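Local coordinates for protein prephenate dehydratase (Arthrobacter aurescens, PDB 3MWB) that probably converts prephenate to phenylpyruvate in phenylalanine biosynthesis, and carries an ACT domain that binds L-phenylalanine, at residues E210-P213 with G214-M217; D221-S225 with R226-L230. All coordinates share one frame; numbering follows the deposited sequence.

Contact 1: E210-P213 with G214-M217; sequences EDHP and GALM. With PHE (phenylalanine), chain D.
The imidazole of His212 reaches Ala215 because CG stands between the backbone N and the carbonyl carbon (chi1 54°), which turns the ring forward over Ala215. This is a type II beta turn, His212 to Ala215, leading into helix 215-224 of the ACT domain. Gly214 holds the N-cap position; its positive phi suits the third place of the turn. Ala215 N closes the turn on His212 O at 3.1 Å. The methyl of Ala215 lies over one face of the His212 ring, a CH-pi contact with CB 4.0 Å from the centroid. His212 ND1 donates to Pro213 O at 3.1 Å, nearly straight at 173° and from above the carbonyl plane. That oxygen lies in the ring plane, so the bond fixes the ring's rotation. The turn is one wall of the phenylalanine pocket. With chi1 at -159°, the Asp211 carboxylate swings to the ligand, and OD1 accepts from its amino N at 2.7 Å. Asn229 of the second subunit also binds that amino group, so the pocket spans the subunit interface. At the helix start, the ligand carboxylate would probably be favoured by the helix dipole. Leu216 N gives its hydrogen to ligand OXT at 3.1 Å.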
loop_
_atom_site.group_PDB
_atom_site.type_symbol
_atom_site.label_atom_id
_atom_site.label_comp_id
_atom_site.label_asym_id
_atom_site.label_seq_id
_atom_site.Cartn_x
_atom_site.Cartn_y
_atom_site.Cartn_z
ATOM N N GLU A 210 -10.000 6.636 13.036
ATOM C CA GLU A 210 -10.794 5.416 12.911
ATOM C C GLU A 210 -9.872 4.224 13.001
ATOM O O GLU A 210 -8.857 4.178 12.307
ATOM C CB GLU A 210 -11.505 5.383 11.556
ATOM C CG GLU A 210 -12.791 6.200 11.475
ATOM C CD GLU A 210 -13.314 6.296 10.049
ATOM O OE1 GLU A 210 -13.785 5.264 9.503
ATOM O OE2 GLU A 210 -13.255 7.411 9.478
ATOM N N ASP A 211 -10.221 3.256 13.842
ATOM C CA ASP A 211 -9.366 2.096 14.066
ATOM C C ASP A 211 -9.738 0.927 13.150
ATOM O O ASP A 211 -10.795 0.317 13.321
ATOM C CB ASP A 211 -9.446 1.651 15.532
ATOM C CG ASP A 211 -8.246 0.823 15.961
ATOM O OD1 ASP A 211 -7.114 1.113 15.535
ATOM O OD2 ASP A 211 -8.424 -0.109 16.744
ATOM N N HIS A 212 -8.884 0.636 12.171
ATOM C CA HIS A 212 -9.075 -0.540 11.295
ATOM C C HIS A 212 -7.706 -1.010 10.795
ATOM O O HIS A 212 -6.747 -0.237 10.859
ATOM C CB HIS A 212 -10.040 -0.245 10.122
ATOM C CG HIS A 212 -9.650 0.949 9.299
ATOM N ND1 HIS A 212 -8.547 0.958 8.468
ATOM C CD2 HIS A 212 -10.216 2.175 9.189
ATOM C CE1 HIS A 212 -8.446 2.139 7.889
ATOM N NE2 HIS A 212 -9.438 2.899 8.316
ATOM N N PRO A 213 -7.604 -2.275 10.315
ATOM C CA PRO A 213 -6.304 -2.701 9.789
ATOM C C PRO A 213 -5.830 -1.784 8.656
ATOM O O PRO A 213 -6.633 -1.356 7.805
ATOM C CB PRO A 213 -6.577 -4.113 9.254
ATOM C CG PRO A 213 -7.717 -4.619 10.095
ATOM C CD PRO A 213 -8.577 -3.389 10.347
ATOM N N GLY A 214 -4.539 -1.500 8.651
ATOM C CA GLY A 214 -3.953 -0.596 7.665
ATOM C C GLY A 214 -4.157 0.891 7.913
ATOM O O GLY A 214 -3.785 1.698 7.065
ATOM N N ALA A 215 -4.737 1.270 9.055
ATOM C CA ALA A 215 -5.022 2.704 9.317
ATOM C C ALA A 215 -3.730 3.487 9.526
ATOM O O ALA A 215 -3.549 4.613 9.012
ATOM C CB ALA A 215 -5.947 2.873 10.517
ATOM N N LEU A 216 -2.831 2.876 10.283
ATOM C CA LEU A 216 -1.524 3.445 10.508
ATOM C C LEU A 216 -0.753 3.480 9.189
ATOM O O LEU A 216 -0.090 4.475 8.883
ATOM C CB LEU A 216 -0.754 2.647 11.561
ATOM C CG LEU A 216 0.713 3.069 11.749
ATOM C CD1 LEU A 216 0.840 4.552 12.099
ATOM C CD2 LEU A 216 1.380 2.223 12.825
HETATM N N MSE A 217 -0.829 2.390 8.424
HETATM C CA MSE A 217 -0.180 2.352 7.114
HETATM C C MSE A 217 -0.574 3.551 6.262
HETATM O O MSE A 217 0.288 4.159 5.632
HETATM C CB MSE A 217 -0.527 1.080 6.377
HETATM C CG MSE A 217 0.301 -0.102 6.844
HETATM SE SE MSE A 217 0.600 -1.237 5.333
HETATM C CE MSE A 217 1.015 0.135 4.024
HETATM N N PHE D . -5.321 -0.628 14.429
HETATM C CA PHE D . -4.745 0.242 13.371
HETATM C C PHE D . -3.813 -0.502 12.415
HETATM O O PHE D . -3.623 -1.709 12.516
HETATM C CB PHE D . -4.064 1.483 13.982
HETATM C CG PHE D . -2.966 1.184 14.989
HETATM C CD1 PHE D . -1.693 0.778 14.569
HETATM C CD2 PHE D . -3.191 1.369 16.353
HETATM C CE1 PHE D . -0.667 0.540 15.490
HETATM C CE2 PHE D . -2.152 1.140 17.297
HETATM C CZ PHE D . -0.906 0.710 16.859
HETATM O OXT PHE D . -3.220 0.085 11.499
#

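Contact 2: D221-S225 with R226-L230; sequences DQFAS and RGVNL. With PHE (phenylalanine), chain C.
Gln222 and Arg226 lie side by side and point the same way, their amide and guanidinium planes 45° apart. Arg226 NH1 meets Gln222 O at 3.0 Å, in the carbonyl plane on a lone pair, and Gln222 OE1 at 2.9 Å from above the amide plane. The bend of Gln222 at chi2 (-51°) folds OE1 back to the arginine. Phe223 and Leu230 cross at about a right angle. Leu230 CD2 sits over one face of the Phe223 ring, 4.0 Å from its centroid, a CH-pi contact. Val228 CG1 approaches the same ring obliquely, 3.6 Å from CD1 of Phe223. A Schellman motif ends helix 215-224. Val228 N bonds to Phe223 O at 2.9 Å and Gly227 N to Ala224 O at 3.2 Å, with Gly227 as the C-prime residue of positive phi. Beyond the motif, Asn229 OD1 and Leu230 O each accept from the amino N of the bound phenylalanine, and Leu230 N donates to its OXT at 2.8 Å. Arg226 NE forms a salt bridge with Asp262 of helix 258-270. The guanidinium thus ties helix 258-270 to two oxygens of Gln222, and its positive charge is probably stabilised mainly by the Asp262 carboxylate.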
loop_
_atom_site.group_PDB
_atom_site.type_symbol
_atom_site.label_atom_id
_atom_site.label_comp_id
_atom_site.label_asym_id
_atom_site.label_seq_id
_atom_site.Cartn_x
_atom_site.Cartn_y
_atom_site.Cartn_z
ATOM N N ASP A 221 2.220 6.085 5.030
ATOM C CA ASP A 221 2.378 6.254 3.595
ATOM C C ASP A 221 2.558 7.718 3.199
ATOM O O ASP A 221 3.217 7.988 2.204
ATOM C CB ASP A 221 1.206 5.648 2.809
ATOM C CG ASP A 221 1.571 5.359 1.360
ATOM O OD1 ASP A 221 2.577 4.664 1.134
ATOM O OD2 ASP A 221 0.854 5.822 0.437
ATOM N N GLN A 222 1.996 8.649 3.977
ATOM C CA GLN A 222 2.202 10.072 3.696
ATOM C C GLN A 222 3.698 10.408 3.661
ATOM O O GLN A 222 4.135 11.148 2.785
ATOM C CB GLN A 222 1.464 10.965 4.688
ATOM C CG GLN A 222 -0.047 10.772 4.721
ATOM C CD GLN A 222 -0.686 10.825 3.343
ATOM O OE1 GLN A 222 -0.468 11.755 2.572
ATOM N NE2 GLN A 222 -1.494 9.812 3.036
ATOM N N PHE A 223 4.472 9.827 4.582
ATOM C CA PHE A 223 5.932 9.950 4.595
ATOM C C PHE A 223 6.611 9.046 3.552
ATOM O O PHE A 223 7.428 9.515 2.765
ATOM C CB PHE A 223 6.487 9.677 5.997
ATOM C CG PHE A 223 6.078 10.708 7.034
ATOM C CD1 PHE A 223 6.550 12.008 6.959
ATOM C CD2 PHE A 223 5.237 10.365 8.081
ATOM C CE1 PHE A 223 6.172 12.971 7.907
ATOM C CE2 PHE A 223 4.854 11.307 9.025
ATOM C CZ PHE A 223 5.332 12.606 8.952
ATOM N N ALA A 224 6.263 7.758 3.536
ATOM C CA ALA A 224 6.961 6.799 2.682
ATOM C C ALA A 224 6.803 7.096 1.188
ATOM O O ALA A 224 7.779 7.020 0.444
ATOM C CB ALA A 224 6.543 5.350 3.014
ATOM N N SER A 225 5.586 7.448 0.755
ATOM C CA SER A 225 5.321 7.757 -0.665
ATOM C C SER A 225 6.021 9.036 -1.171
ATOM O O SER A 225 6.068 9.258 -2.377
ATOM C CB SER A 225 3.809 7.847 -0.934
ATOM O OG SER A 225 3.277 9.048 -0.422
ATOM N N ARG A 226 6.541 9.863 -0.247
ATOM C CA ARG A 226 7.245 11.089 -0.585
ATOM C C ARG A 226 8.737 11.033 -0.206
ATOM O O ARG A 226 9.409 12.057 -0.094
ATOM C CB ARG A 226 6.541 12.279 0.071
ATOM C CG ARG A 226 5.131 12.562 -0.531
ATOM C CD ARG A 226 4.410 13.569 0.314
ATOM N NE ARG A 226 3.081 13.872 -0.195
ATOM C CZ ARG A 226 1.950 13.282 0.181
ATOM N NH1 ARG A 226 1.961 12.321 1.094
ATOM N NH2 ARG A 226 0.789 13.678 -0.353
ATOM N N GLY A 227 9.234 9.825 0.020
ATOM C CA GLY A 227 10.650 9.600 0.301
ATOM C C GLY A 227 11.124 10.089 1.659
ATOM O O GLY A 227 12.315 10.360 1.827
ATOM N N VAL A 228 10.205 10.214 2.622
ATOM C CA VAL A 228 10.558 10.708 3.940
ATOM C C VAL A 228 10.788 9.561 4.910
ATOM O O VAL A 228 9.844 8.838 5.272
ATOM C CB VAL A 228 9.503 11.667 4.538
ATOM C CG1 VAL A 228 9.964 12.095 5.908
ATOM C CG2 VAL A 228 9.305 12.900 3.643
ATOM N N ASN A 229 12.049 9.426 5.321
ATOM C CA ASN A 229 12.497 8.433 6.276
ATOM C C ASN A 229 12.065 8.761 7.696
ATOM O O ASN A 229 12.142 9.932 8.143
ATOM C CB ASN A 229 14.024 8.353 6.224
ATOM C CG ASN A 229 14.560 7.070 6.764
ATOM O OD1 ASN A 229 14.147 5.985 6.357
ATOM N ND2 ASN A 229 15.500 7.175 7.679
ATOM N N LEU A 230 11.650 7.724 8.428
ATOM C CA LEU A 230 11.301 7.903 9.837
ATOM C C LEU A 230 12.377 7.385 10.791
ATOM O O LEU A 230 13.072 6.399 10.490
ATOM C CB LEU A 230 9.952 7.259 10.162
ATOM C CG LEU A 230 8.775 7.638 9.265
ATOM C CD1 LEU A 230 7.543 6.810 9.692
ATOM C CD2 LEU A 230 8.470 9.159 9.297
HETATM N N PHE C . 13.252 4.594 8.548
HETATM C CA PHE C . 12.349 3.444 8.158
HETATM C C PHE C . 11.035 3.961 7.598
HETATM O O PHE C . 10.089 3.165 7.352
HETATM C CB PHE C . 12.095 2.465 9.341
HETATM C CG PHE C . 11.647 3.134 10.634
HETATM C CD1 PHE C . 10.330 3.615 10.783
HETATM C CD2 PHE C . 12.547 3.265 11.712
HETATM C CE1 PHE C . 9.916 4.234 11.962
HETATM C CE2 PHE C . 12.144 3.877 12.913
HETATM C CZ PHE C . 10.813 4.364 13.036
HETATM O OXT PHE C . 10.886 5.196 7.439
#

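From the N terminus, strand 200-207 leads into the loop where contact 1 closes a tight turn at the start of helix 215-224. Contact 2 closes a second turn at the end of that helix, running into strand 230-237. The two are in series, neither nested nor crossed, with centres about 17 Å apart. Together they join opposite ends of one ACT-domain helix to the flanking strands. Each faces a different bound phenylalanine. Both ligands lie between subunits: residues 210-217 pair with Asn229 and Leu230 of the second subunit, and residues 226-230 pair with Asp211 and Leu216 of that subunit. One dimer thus completes both sites.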